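Local coordinates for protein peptidoglycan D,D-transpeptidase PbpA (Mycobacterium tuberculosis, PDB 3UPO) that probably cross-links peptidoglycan as a penicillin-sensitive D,D-transpeptidase of cell wall synthesis, captured here as the covalent acyl-enzyme formed with penicillin G, at residues Y189-T194 / K311-T316; T396-H401 / T408-W413; L229-G234 / C253-V258. All coordinates share one frame; numbering follows the deposited sequence.

Contact 1. Residues Y189-T194 / K311-T316. With PNM (open form - penicillin g), chain C.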
loop_
_atom_site.group_PDB
_atom_site.type_symbol
_atom_site.label_atom_id
_atom_site.label_comp_id
_atom_site.label_asym_id
_atom_site.label_seq_id
_atom_site.Cartn_x
_atom_site.Cartn_y
_atom_site.Cartn_z
ATOM N N TYR A 189 8.414 5.892 0.830
ATOM C CA TYR A 189 9.694 5.194 0.946
ATOM C C TYR A 189 10.255 4.988 -0.455
ATOM O O TYR A 189 9.484 4.822 -1.408
ATOM C CB TYR A 189 9.494 3.811 1.567
ATOM C CG TYR A 189 8.723 3.795 2.865
ATOM C CD1 TYR A 189 9.389 3.806 4.083
ATOM C CD2 TYR A 189 7.323 3.729 2.876
ATOM C CE1 TYR A 189 8.687 3.784 5.294
ATOM C CE2 TYR A 189 6.613 3.710 4.079
ATOM C CZ TYR A 189 7.311 3.730 5.286
ATOM O OH TYR A 189 6.635 3.701 6.485
ATOM N N PRO A 190 11.595 4.963 -0.579
ATOM C CA PRO A 190 12.205 4.541 -1.840
ATOM C C PRO A 190 11.653 3.166 -2.224
ATOM O O PRO A 190 11.622 2.270 -1.386
ATOM C CB PRO A 190 13.714 4.492 -1.524
ATOM C CG PRO A 190 13.822 4.527 0.025
ATOM C CD PRO A 190 12.600 5.307 0.458
ATOM N N PRO A 191 11.131 3.027 -3.461
ATOM C CA PRO A 191 10.616 1.745 -3.950
ATOM C C PRO A 191 11.714 0.734 -4.331
ATOM O O PRO A 191 11.431 -0.458 -4.452
ATOM C CB PRO A 191 9.841 2.147 -5.208
ATOM C CG PRO A 191 10.540 3.353 -5.711
ATOM C CD PRO A 191 10.962 4.102 -4.461
ATOM N N GLY A 192 12.938 1.214 -4.545
ATOM C CA GLY A 192 14.005 0.374 -5.048
ATOM C C GLY A 192 13.612 -0.288 -6.368
ATOM O O GLY A 192 13.029 0.354 -7.243
ATOM N N SER A 193 13.886 -1.584 -6.495
ATOM C CA SER A 193 13.760 -2.249 -7.788
ATOM C C SER A 193 12.350 -2.589 -8.220
ATOM O O SER A 193 12.153 -3.054 -9.340
ATOM C CB SER A 193 14.645 -3.497 -7.864
ATOM O OG SER A 193 15.998 -3.150 -7.662
ATOM N N THR A 194 11.366 -2.374 -7.354
ATOM C CA THR A 194 9.982 -2.442 -7.820
ATOM C C THR A 194 9.784 -1.388 -8.930
ATOM O O THR A 194 8.958 -1.556 -9.806
ATOM C CB THR A 194 8.960 -2.239 -6.674
ATOM O OG1 THR A 194 9.204 -0.987 -6.021
ATOM C CG2 THR A 194 9.031 -3.397 -5.651
ATOM N N LYS A 311 17.660 7.410 -5.427
ATOM C CA LYS A 311 17.712 8.875 -5.417
ATOM C C LYS A 311 16.514 9.488 -4.654
ATOM O O LYS A 311 16.446 9.379 -3.440
ATOM C CB LYS A 311 17.834 9.435 -6.841
ATOM C CG LYS A 311 18.168 10.926 -6.921
ATOM C CD LYS A 311 19.303 11.310 -5.957
ATOM C CE LYS A 311 19.885 12.650 -6.295
ATOM N NZ LYS A 311 21.217 12.806 -5.640
ATOM N N ASP A 312 15.565 10.094 -5.370
ATOM C CA ASP A 312 14.480 10.870 -4.759
ATOM C C ASP A 312 13.120 10.218 -4.986
ATOM O O ASP A 312 12.080 10.772 -4.621
ATOM C CB ASP A 312 14.476 12.302 -5.307
ATOM C CG ASP A 312 15.734 13.069 -4.959
ATOM O OD1 ASP A 312 16.192 12.960 -3.810
ATOM O OD2 ASP A 312 16.268 13.806 -5.823
ATOM N N VAL A 313 13.117 9.030 -5.577
ATOM C CA VAL A 313 11.869 8.290 -5.763
ATOM C C VAL A 313 11.366 7.820 -4.399
ATOM O O VAL A 313 12.147 7.313 -3.581
ATOM C CB VAL A 313 12.037 7.087 -6.730
ATOM C CG1 VAL A 313 10.683 6.547 -7.140
ATOM C CG2 VAL A 313 12.813 7.500 -7.957
ATOM N N ALA A 314 10.062 7.995 -4.171
ATOM C CA ALA A 314 9.456 7.829 -2.866
ATOM C C ALA A 314 7.995 7.575 -3.092
ATOM O O ALA A 314 7.273 8.431 -3.619
ATOM C CB ALA A 314 9.646 9.083 -2.006
ATOM N N LEU A 315 7.557 6.390 -2.695
ATOM C CA LEU A 315 6.200 5.959 -2.942
ATOM C C LEU A 315 5.564 5.507 -1.628
ATOM O O LEU A 315 6.265 5.016 -0.732
ATOM C CB LEU A 315 6.204 4.764 -3.910
ATOM C CG LEU A 315 6.208 4.933 -5.434
ATOM C CD1 LEU A 315 7.362 5.753 -5.960
ATOM C CD2 LEU A 315 6.173 3.567 -6.111
ATOM N N THR A 316 4.239 5.639 -1.543
ATOM C CA THR A 316 3.469 4.939 -0.516
ATOM C C THR A 316 3.257 3.484 -0.937
ATOM O O THR A 316 3.247 3.156 -2.139
ATOM C CB THR A 316 2.068 5.593 -0.251
ATOM O OG1 THR A 316 1.240 5.415 -1.397
ATOM C CG2 THR A 316 2.171 7.077 0.099
HETATM O O8 PNM C . 15.825 -3.340 -5.391
HETATM C C7 PNM C . 16.530 -3.390 -6.403
HETATM N N4 PNM C . 16.712 -5.798 -6.694
HETATM C C3 PNM C . 16.589 -6.572 -5.482
HETATM C C11 PNM C . 15.298 -7.326 -5.464
HETATM O O13 PNM C . 14.771 -7.551 -4.354
HETATM O O12 PNM C . 14.804 -7.678 -6.560
HETATM C C2 PNM C . 17.870 -7.427 -5.398
HETATM C C10 PNM C . 18.245 -7.750 -3.957
HETATM C C9 PNM C . 17.785 -8.730 -6.192
HETATM S S1 PNM C . 19.123 -6.381 -6.078
HETATM C C5 PNM C . 18.025 -5.233 -6.887
HETATM C C6 PNM C . 17.990 -3.799 -6.335
HETATM N N14 PNM C . 18.419 -3.647 -4.958
HETATM C C15 PNM C . 19.797 -3.653 -4.494
HETATM O O16 PNM C . 20.640 -3.162 -5.516
HETATM C C17 PNM C . 19.939 -2.876 -3.170
HETATM C C18 PNM C . 20.807 -1.654 -3.359
HETATM C C19 PNM C . 22.164 -1.711 -3.023
HETATM C C20 PNM C . 22.958 -0.570 -3.222
HETATM C C21 PNM C . 22.416 0.611 -3.751
HETATM C C22 PNM C . 21.060 0.660 -4.089
HETATM C C23 PNM C . 20.255 -0.472 -3.889
#

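Contact 2. Residues T396-H401 / T408-W413. With PNM (open form - penicillin g), chain C.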
loop_
_atom_site.group_PDB
_atom_site.type_symbol
_atom_site.label_atom_id
_atom_site.label_comp_id
_atom_site.label_asym_id
_atom_site.label_seq_id
_atom_site.Cartn_x
_atom_site.Cartn_y
_atom_site.Cartn_z
ATOM N N THR A 396 10.054 -7.986 -6.925
ATOM C CA THR A 396 10.676 -7.729 -5.618
ATOM C C THR A 396 11.496 -6.450 -5.640
ATOM O O THR A 396 11.816 -5.919 -6.710
ATOM C CB THR A 396 11.617 -8.871 -5.163
ATOM O OG1 THR A 396 12.634 -9.074 -6.151
ATOM C CG2 THR A 396 10.846 -10.163 -4.933
ATOM N N GLY A 397 11.842 -5.959 -4.453
ATOM C CA GLY A 397 12.726 -4.816 -4.341
ATOM C C GLY A 397 13.357 -4.770 -2.969
ATOM O O GLY A 397 12.784 -5.234 -1.995
ATOM N N THR A 398 14.569 -4.242 -2.915
ATOM C CA THR A 398 15.229 -3.945 -1.661
ATOM C C THR A 398 15.910 -2.593 -1.807
ATOM O O THR A 398 16.804 -2.409 -2.633
ATOM C CB THR A 398 16.112 -5.145 -1.071
ATOM O OG1 THR A 398 17.453 -4.728 -0.784
ATOM C CG2 THR A 398 16.152 -6.331 -1.980
ATOM N N ALA A 399 15.421 -1.635 -1.020
ATOM C CA ALA A 399 15.744 -0.242 -1.211
ATOM C C ALA A 399 16.627 0.268 -0.084
ATOM O O ALA A 399 16.285 0.127 1.088
ATOM C CB ALA A 399 14.460 0.568 -1.293
ATOM N N GLU A 400 17.766 0.852 -0.448
ATOM C CA GLU A 400 18.619 1.547 0.499
ATOM C C GLU A 400 17.989 2.890 0.860
ATOM O O GLU A 400 17.232 3.468 0.075
ATOM C CB GLU A 400 20.023 1.739 -0.081
ATOM C CG GLU A 400 20.854 0.442 -0.158
ATOM C CD GLU A 400 22.365 0.680 -0.024
ATOM O OE1 GLU A 400 22.862 1.674 -0.615
ATOM O OE2 GLU A 400 23.050 -0.126 0.671
ATOM N N HIS A 401 18.289 3.391 2.054
ATOM C CA HIS A 401 17.643 4.614 2.542
ATOM C C HIS A 401 18.441 5.241 3.654
ATOM O O HIS A 401 19.235 4.578 4.303
ATOM C CB HIS A 401 16.213 4.320 3.020
ATOM C CG HIS A 401 16.141 3.298 4.108
ATOM N ND1 HIS A 401 15.997 3.635 5.438
ATOM C CD2 HIS A 401 16.208 1.947 4.069
ATOM C CE1 HIS A 401 15.972 2.537 6.170
ATOM N NE2 HIS A 401 16.094 1.497 5.363
ATOM N N THR A 408 22.822 0.850 6.943
ATOM C CA THR A 408 21.437 0.903 7.389
ATOM C C THR A 408 20.678 -0.215 6.691
ATOM O O THR A 408 20.815 -0.374 5.475
ATOM C CB THR A 408 20.812 2.282 7.059
ATOM O OG1 THR A 408 21.575 3.308 7.706
ATOM C CG2 THR A 408 19.377 2.380 7.541
ATOM N N PRO A 409 19.898 -1.011 7.451
ATOM C CA PRO A 409 19.175 -2.115 6.807
ATOM C C PRO A 409 18.107 -1.613 5.821
ATOM O O PRO A 409 17.346 -0.698 6.145
ATOM C CB PRO A 409 18.557 -2.897 7.976
ATOM C CG PRO A 409 18.542 -1.939 9.139
ATOM C CD PRO A 409 19.637 -0.925 8.901
ATOM N N PRO A 410 18.064 -2.212 4.616
ATOM C CA PRO A 410 17.207 -1.743 3.531
ATOM C C PRO A 410 15.757 -2.175 3.721
ATOM O O PRO A 410 15.490 -3.097 4.500
ATOM C CB PRO A 410 17.809 -2.429 2.304
ATOM C CG PRO A 410 18.358 -3.716 2.832
ATOM C CD PRO A 410 18.839 -3.413 4.230
ATOM N N HIS A 411 14.829 -1.508 3.032
ATOM C CA HIS A 411 13.430 -1.939 3.040
ATOM C C HIS A 411 13.278 -3.084 2.079
ATOM O O HIS A 411 13.823 -3.037 0.989
ATOM C CB HIS A 411 12.481 -0.824 2.584
ATOM C CG HIS A 411 12.660 0.476 3.305
ATOM N ND1 HIS A 411 12.585 0.588 4.676
ATOM C CD2 HIS A 411 12.888 1.725 2.839
ATOM C CE1 HIS A 411 12.764 1.848 5.022
ATOM N NE2 HIS A 411 12.946 2.560 3.926
ATOM N N ALA A 412 12.507 -4.092 2.467
ATOM C CA ALA A 412 12.167 -5.200 1.583
ATOM C C ALA A 412 10.775 -4.978 0.996
ATOM O O ALA A 412 9.793 -4.843 1.734
ATOM C CB ALA A 412 12.231 -6.527 2.335
ATOM N N TRP A 413 10.698 -4.956 -0.334
ATOM C CA TRP A 413 9.458 -4.661 -1.035
ATOM C C TRP A 413 9.013 -5.835 -1.878
ATOM O O TRP A 413 9.847 -6.559 -2.426
ATOM C CB TRP A 413 9.673 -3.529 -2.013
ATOM C CG TRP A 413 9.572 -2.102 -1.544
ATOM C CD1 TRP A 413 10.607 -1.244 -1.330
ATOM C CD2 TRP A 413 8.375 -1.347 -1.359
ATOM N NE1 TRP A 413 10.130 -0.005 -0.987
ATOM C CE2 TRP A 413 8.759 -0.037 -1.010
ATOM C CE3 TRP A 413 7.006 -1.653 -1.453
ATOM C CZ2 TRP A 413 7.828 0.982 -0.757
ATOM C CZ3 TRP A 413 6.072 -0.633 -1.195
ATOM C CH2 TRP A 413 6.495 0.664 -0.848
HETATM O O8 PNM C . 15.825 -3.340 -5.391
HETATM C C7 PNM C . 16.530 -3.390 -6.403
HETATM N N4 PNM C . 16.712 -5.798 -6.694
HETATM C C3 PNM C . 16.589 -6.572 -5.482
HETATM C C11 PNM C . 15.298 -7.326 -5.464
HETATM O O13 PNM C . 14.771 -7.551 -4.354
HETATM O O12 PNM C . 14.804 -7.678 -6.560
HETATM C C2 PNM C . 17.870 -7.427 -5.398
HETATM C C10 PNM C . 18.245 -7.750 -3.957
HETATM C C9 PNM C . 17.785 -8.730 -6.192
HETATM S S1 PNM C . 19.123 -6.381 -6.078
HETATM C C5 PNM C . 18.025 -5.233 -6.887
HETATM C C6 PNM C . 17.990 -3.799 -6.335
HETATM N N14 PNM C . 18.419 -3.647 -4.958
HETATM C C15 PNM C . 19.797 -3.653 -4.494
HETATM O O16 PNM C . 20.640 -3.162 -5.516
HETATM C C17 PNM C . 19.939 -2.876 -3.170
HETATM C C18 PNM C . 20.807 -1.654 -3.359
HETATM C C19 PNM C . 22.164 -1.711 -3.023
HETATM C C20 PNM C . 22.958 -0.570 -3.222
HETATM C C21 PNM C . 22.416 0.611 -3.751
HETATM C C22 PNM C . 21.060 0.660 -4.089
HETATM C C23 PNM C . 20.255 -0.472 -3.889
HETATM O O HOH W 1 19.965 1.062 3.333
#

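Contact 3. Residues L229-G234 / C253-V258. With PNM (open form - penicillin g), chain C.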
loop_
_atom_site.group_PDB
_atom_site.type_symbol
_atom_site.label_atom_id
_atom_site.label_comp_id
_atom_site.label_asym_id
_atom_site.label_seq_id
_atom_site.Cartn_x
_atom_site.Cartn_y
_atom_site.Cartn_z
ATOM N N LEU A 229 27.449 2.396 -9.634
ATOM C CA LEU A 229 26.367 1.524 -9.229
ATOM C C LEU A 229 26.701 0.093 -9.631
ATOM O O LEU A 229 27.041 -0.169 -10.791
ATOM C CB LEU A 229 25.047 1.982 -9.863
ATOM C CG LEU A 229 24.090 2.838 -9.015
ATOM C CD1 LEU A 229 24.804 3.823 -8.046
ATOM C CD2 LEU A 229 23.102 3.585 -9.898
ATOM N N GLU A 230 26.626 -0.823 -8.670
ATOM C CA GLU A 230 26.913 -2.227 -8.935
ATOM C C GLU A 230 25.664 -3.122 -8.847
ATOM O O GLU A 230 24.654 -2.732 -8.267
ATOM C CB GLU A 230 28.060 -2.728 -8.039
ATOM C CG GLU A 230 27.655 -3.272 -6.677
ATOM C CD GLU A 230 28.791 -3.999 -5.942
ATOM O OE1 GLU A 230 28.485 -4.783 -5.008
ATOM O OE2 GLU A 230 29.983 -3.791 -6.276
ATOM N N ASN A 231 25.737 -4.306 -9.464
ATOM C CA ASN A 231 24.746 -5.376 -9.267
ATOM C C ASN A 231 24.817 -5.941 -7.850
ATOM O O ASN A 231 25.853 -5.861 -7.202
ATOM C CB ASN A 231 25.021 -6.526 -10.238
ATOM C CG ASN A 231 24.573 -6.238 -11.659
ATOM O OD1 ASN A 231 23.787 -5.324 -11.921
ATOM N ND2 ASN A 231 25.066 -7.044 -12.592
ATOM N N TYR A 232 23.722 -6.532 -7.380
ATOM C CA TYR A 232 23.691 -7.177 -6.059
ATOM C C TYR A 232 24.755 -8.271 -5.948
ATOM O O TYR A 232 24.775 -9.213 -6.756
ATOM C CB TYR A 232 22.306 -7.761 -5.746
ATOM C CG TYR A 232 22.067 -8.009 -4.264
ATOM C CD1 TYR A 232 21.893 -6.939 -3.375
ATOM C CD2 TYR A 232 22.013 -9.306 -3.747
ATOM C CE1 TYR A 232 21.674 -7.154 -2.001
ATOM C CE2 TYR A 232 21.799 -9.534 -2.378
ATOM C CZ TYR A 232 21.629 -8.452 -1.513
ATOM O OH TYR A 232 21.411 -8.664 -0.160
ATOM N N GLY A 233 25.645 -8.122 -4.965
ATOM C CA GLY A 233 26.737 -9.067 -4.746
ATOM C C GLY A 233 27.915 -8.934 -5.701
ATOM O O GLY A 233 28.795 -9.799 -5.725
ATOM N N GLY A 234 27.932 -7.867 -6.497
ATOM C CA GLY A 234 29.026 -7.594 -7.427
ATOM C C GLY A 234 29.162 -8.573 -8.583
ATOM O O GLY A 234 30.201 -8.628 -9.230
ATOM N N CYS A 253 18.833 -7.239 -12.386
ATOM C CA CYS A 253 20.214 -6.787 -12.516
ATOM C C CYS A 253 20.269 -5.278 -12.673
ATOM O O CYS A 253 19.676 -4.724 -13.598
ATOM C CB CYS A 253 20.891 -7.442 -13.732
ATOM S SG CYS A 253 20.942 -9.267 -13.718
ATOM N N ASN A 254 21.047 -4.626 -11.812
ATOM C CA ASN A 254 21.010 -3.169 -11.669
ATOM C C ASN A 254 21.585 -2.367 -12.825
ATOM O O ASN A 254 20.910 -1.487 -13.359
ATOM C CB ASN A 254 21.688 -2.732 -10.367
ATOM C CG ASN A 254 20.887 -3.092 -9.142
ATOM O OD1 ASN A 254 19.727 -3.491 -9.236
ATOM N ND2 ASN A 254 21.514 -2.973 -7.977
ATOM N N THR A 255 22.836 -2.665 -13.174
ATOM C CA THR A 255 23.584 -1.944 -14.202
ATOM C C THR A 255 22.840 -1.870 -15.545
ATOM O O THR A 255 22.925 -0.861 -16.252
ATOM C CB THR A 255 25.025 -2.532 -14.390
ATOM O OG1 THR A 255 24.949 -3.869 -14.922
ATOM C CG2 THR A 255 25.793 -2.542 -13.034
ATOM N N ALA A 256 22.113 -2.933 -15.882
ATOM C CA ALA A 256 21.297 -2.951 -17.091
ATOM C C ALA A 256 20.196 -1.883 -17.048
ATOM O O ALA A 256 19.953 -1.194 -18.051
ATOM C CB ALA A 256 20.686 -4.332 -17.308
ATOM N N PHE A 257 19.543 -1.744 -15.891
ATOM C CA PHE A 257 18.438 -0.791 -15.760
ATOM C C PHE A 257 18.926 0.636 -15.628
ATOM O O PHE A 257 18.281 1.548 -16.111
ATOM C CB PHE A 257 17.440 -1.212 -14.679
ATOM C CG PHE A 257 16.528 -2.305 -15.135
ATOM C CD1 PHE A 257 15.334 -1.998 -15.778
ATOM C CD2 PHE A 257 16.893 -3.641 -14.992
ATOM C CE1 PHE A 257 14.492 -3.010 -16.254
ATOM C CE2 PHE A 257 16.055 -4.654 -15.456
ATOM C CZ PHE A 257 14.848 -4.327 -16.096
ATOM N N VAL A 258 20.103 0.810 -15.034
ATOM C CA VAL A 258 20.799 2.099 -15.041
ATOM C C VAL A 258 21.075 2.552 -16.479
ATOM O O VAL A 258 20.720 3.666 -16.869
ATOM C CB VAL A 258 22.115 2.015 -14.233
ATOM C CG1 VAL A 258 22.983 3.274 -14.426
ATOM C CG2 VAL A 258 21.821 1.752 -12.757
HETATM O O8 PNM C . 15.825 -3.340 -5.391
HETATM C C7 PNM C . 16.530 -3.390 -6.403
HETATM N N4 PNM C . 16.712 -5.798 -6.694
HETATM C C3 PNM C . 16.589 -6.572 -5.482
HETATM C C11 PNM C . 15.298 -7.326 -5.464
HETATM O O13 PNM C . 14.771 -7.551 -4.354
HETATM O O12 PNM C . 14.804 -7.678 -6.560
HETATM C C2 PNM C . 17.870 -7.427 -5.398
HETATM C C10 PNM C . 18.245 -7.750 -3.957
HETATM C C9 PNM C . 17.785 -8.730 -6.192
HETATM S S1 PNM C . 19.123 -6.381 -6.078
HETATM C C5 PNM C . 18.025 -5.233 -6.887
HETATM C C6 PNM C . 17.990 -3.799 -6.335
HETATM N N14 PNM C . 18.419 -3.647 -4.958
HETATM C C15 PNM C . 19.797 -3.653 -4.494
HETATM O O16 PNM C . 20.640 -3.162 -5.516
HETATM C C17 PNM C . 19.939 -2.876 -3.170
HETATM C C18 PNM C . 20.807 -1.654 -3.359
HETATM C C19 PNM C . 22.164 -1.711 -3.023
HETATM C C20 PNM C . 22.958 -0.570 -3.222
HETATM C C21 PNM C . 22.416 0.611 -3.751
HETATM C C22 PNM C . 21.060 0.660 -4.089
HETATM C C23 PNM C . 20.255 -0.472 -3.889
HETATM O O HOH W 2 23.550 -6.005 -15.422
#

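Contact 1. Residues Y189-T194 / K311-T316
The loop leading into the active-site serine is pinned here: Tyr189, Pro190 and Pro191 lie against Val313, Ala314 and Leu315, just ahead of Ser193. Two backbone bonds make a single antiparallel bridge. Tyr189 N donates to Leu315 O at 2.8 Å, and Leu315 N returns a nearly straight bond to Tyr189 O (2.8 Å, 172°). Close beside it, the CA of Pro190 sits 3.3 Å from Val313 O in a CH···O contact.

The apolar part belongs to the Pro191 ring. Its CG meets Val313 CG1 at 3.5 Å, a methyl brought there because it stands anti to the backbone N (chi1 -167°), while Leu315 reaches the same ring with both methyls. Each of these side chains crosses the proline at about a right angle. Beyond the prolines, Ser193 to Lys196 is a sequence that fits the SxxK motif of penicillin-binding proteins. Ser193 OG is bonded covalently to C7 of the opened penicillin, and Ser193 N donates to the ester carbonyl oxygen O8 (2.8 Å), as one arm of the oxyanion hole. Thr194 OG1 turns back to Pro191 O at 2.8 Å, and Asn320 from helix 317-328 also holds this hydroxyl.

Contact 2. Residues T396-H401 / T408-W413
His401 and His411 lie flat on one another toward the turn of the hairpin formed by strands 393-399 and 411-418, their ring centres 3.7 Å apart and their planes only 12° from parallel. NE2 of His411 sits over the middle of the His401 ring, whereas CD2 of His401 falls toward the rim of His411, which makes this an offset stack. The two side chains arrive at about a right angle to each other. CG of His401 is wedged between its own backbone N and carbonyl carbon (chi1 58°), and this folds the ring over against the opposite segment. There its NE2 donates to Pro409 O (2.6 Å), a bond bent to 137°, with the oxygen lying somewhat off the imidazole plane. The CG2 methyl of Thr408 touches CE1 of the same ring, and a water links His401 N to Thr408 O.

Toward the penicillin the pairing becomes regular. Ala399 and His411 form a hydrogen-bonded pair, as do Gly397 and Trp413, with Trp413 N to Gly397 O at 2.7 Å. Thr398 faces Ala412 between them, its hydroxyl alongside the Pro410 ring. Strand 393-399 carries a KTG sequence, Lys395 to Gly397, as in this family, and forms an edge of the five-stranded sheet. That edge is used by the ligand: Thr396 OG1 donates to the carboxylate oxygen O12 at 2.6 Å, Thr398 N to the ester carbonyl oxygen O8 at 2.9 Å, and Thr398 O accepts from the amide N14.

Asn433 N donates to ND1 of His411, so that nitrogen acts as an acceptor, while NE2 of His401, as donor to Pro409 O, probably carries a proton. Those two bonds should fix how each imidazole is turned within the stack.

Contact 3. Residues L229-G234 / C253-V258
Polar bonds come first, where Asn231 meets Asn254 and Thr255 at the start of helix 254-264. Asn231 OD1 receives two backbone N-H groups: a straight bond from Thr255 N (3.1 Å, 164°) and a weak, bent one from Asn254 N at 2.8 Å. A third bond runs the same way, from Asn254 ND2 to Glu230 O at 3.2 Å: ND2 lies in the plane of the Glu230 carbonyl, and that oxygen close to the amide plane of Asn254. Asn231 ND2 turns to Ala235 O. A water connects Thr255 OG1, at 2.6 Å from it, to Asn231 ND2, more weakly; the hydroxyl also bonds Ala217 O.

Apolar contact comes from Leu229 CD2 on Val258 CG2 at 3.6 Å. On the ligand side, the penicillin methyl C10 stands over the Tyr232 ring face. Covalently, Cys253 is tied by a disulfide to Cys237.

Asn254 is probably the asparagine of the SxN motif, after Ser252. With CG set opposite the carbonyl carbon (chi1 -71°), its ND2 also reaches the ligand oxygen O16 as donor (2.6 Å, 158°), while OD1 takes a bond from Lys196 NZ. Gripped at both ends, the amide has its flip state settled and can hold acyl side chain and lysine at once.

In the fold
All three contacts converge on the opened penicillin. Contact 1 supplies the serine that holds it and one oxyanion-hole N-H, contact 2 the other N-H and the grip on the carboxylate, and contact 3 the amide that meets its acyl side chain. Contacts 1 and 2, with centres about 9 Å apart, touch directly: Trp413 NE1 bonds Pro190 O at 2.7 Å, and Tyr189 meets the His411 ring edge-to-face. Contact 3 lies about 16 Å from contact 1 between centres, yet Asn254 OD1 comes within 4.1 Å of Ser193 OG. Contacts 2 and 3 stay about 5 Å apart at their nearest atoms, and the ligand bonds to both.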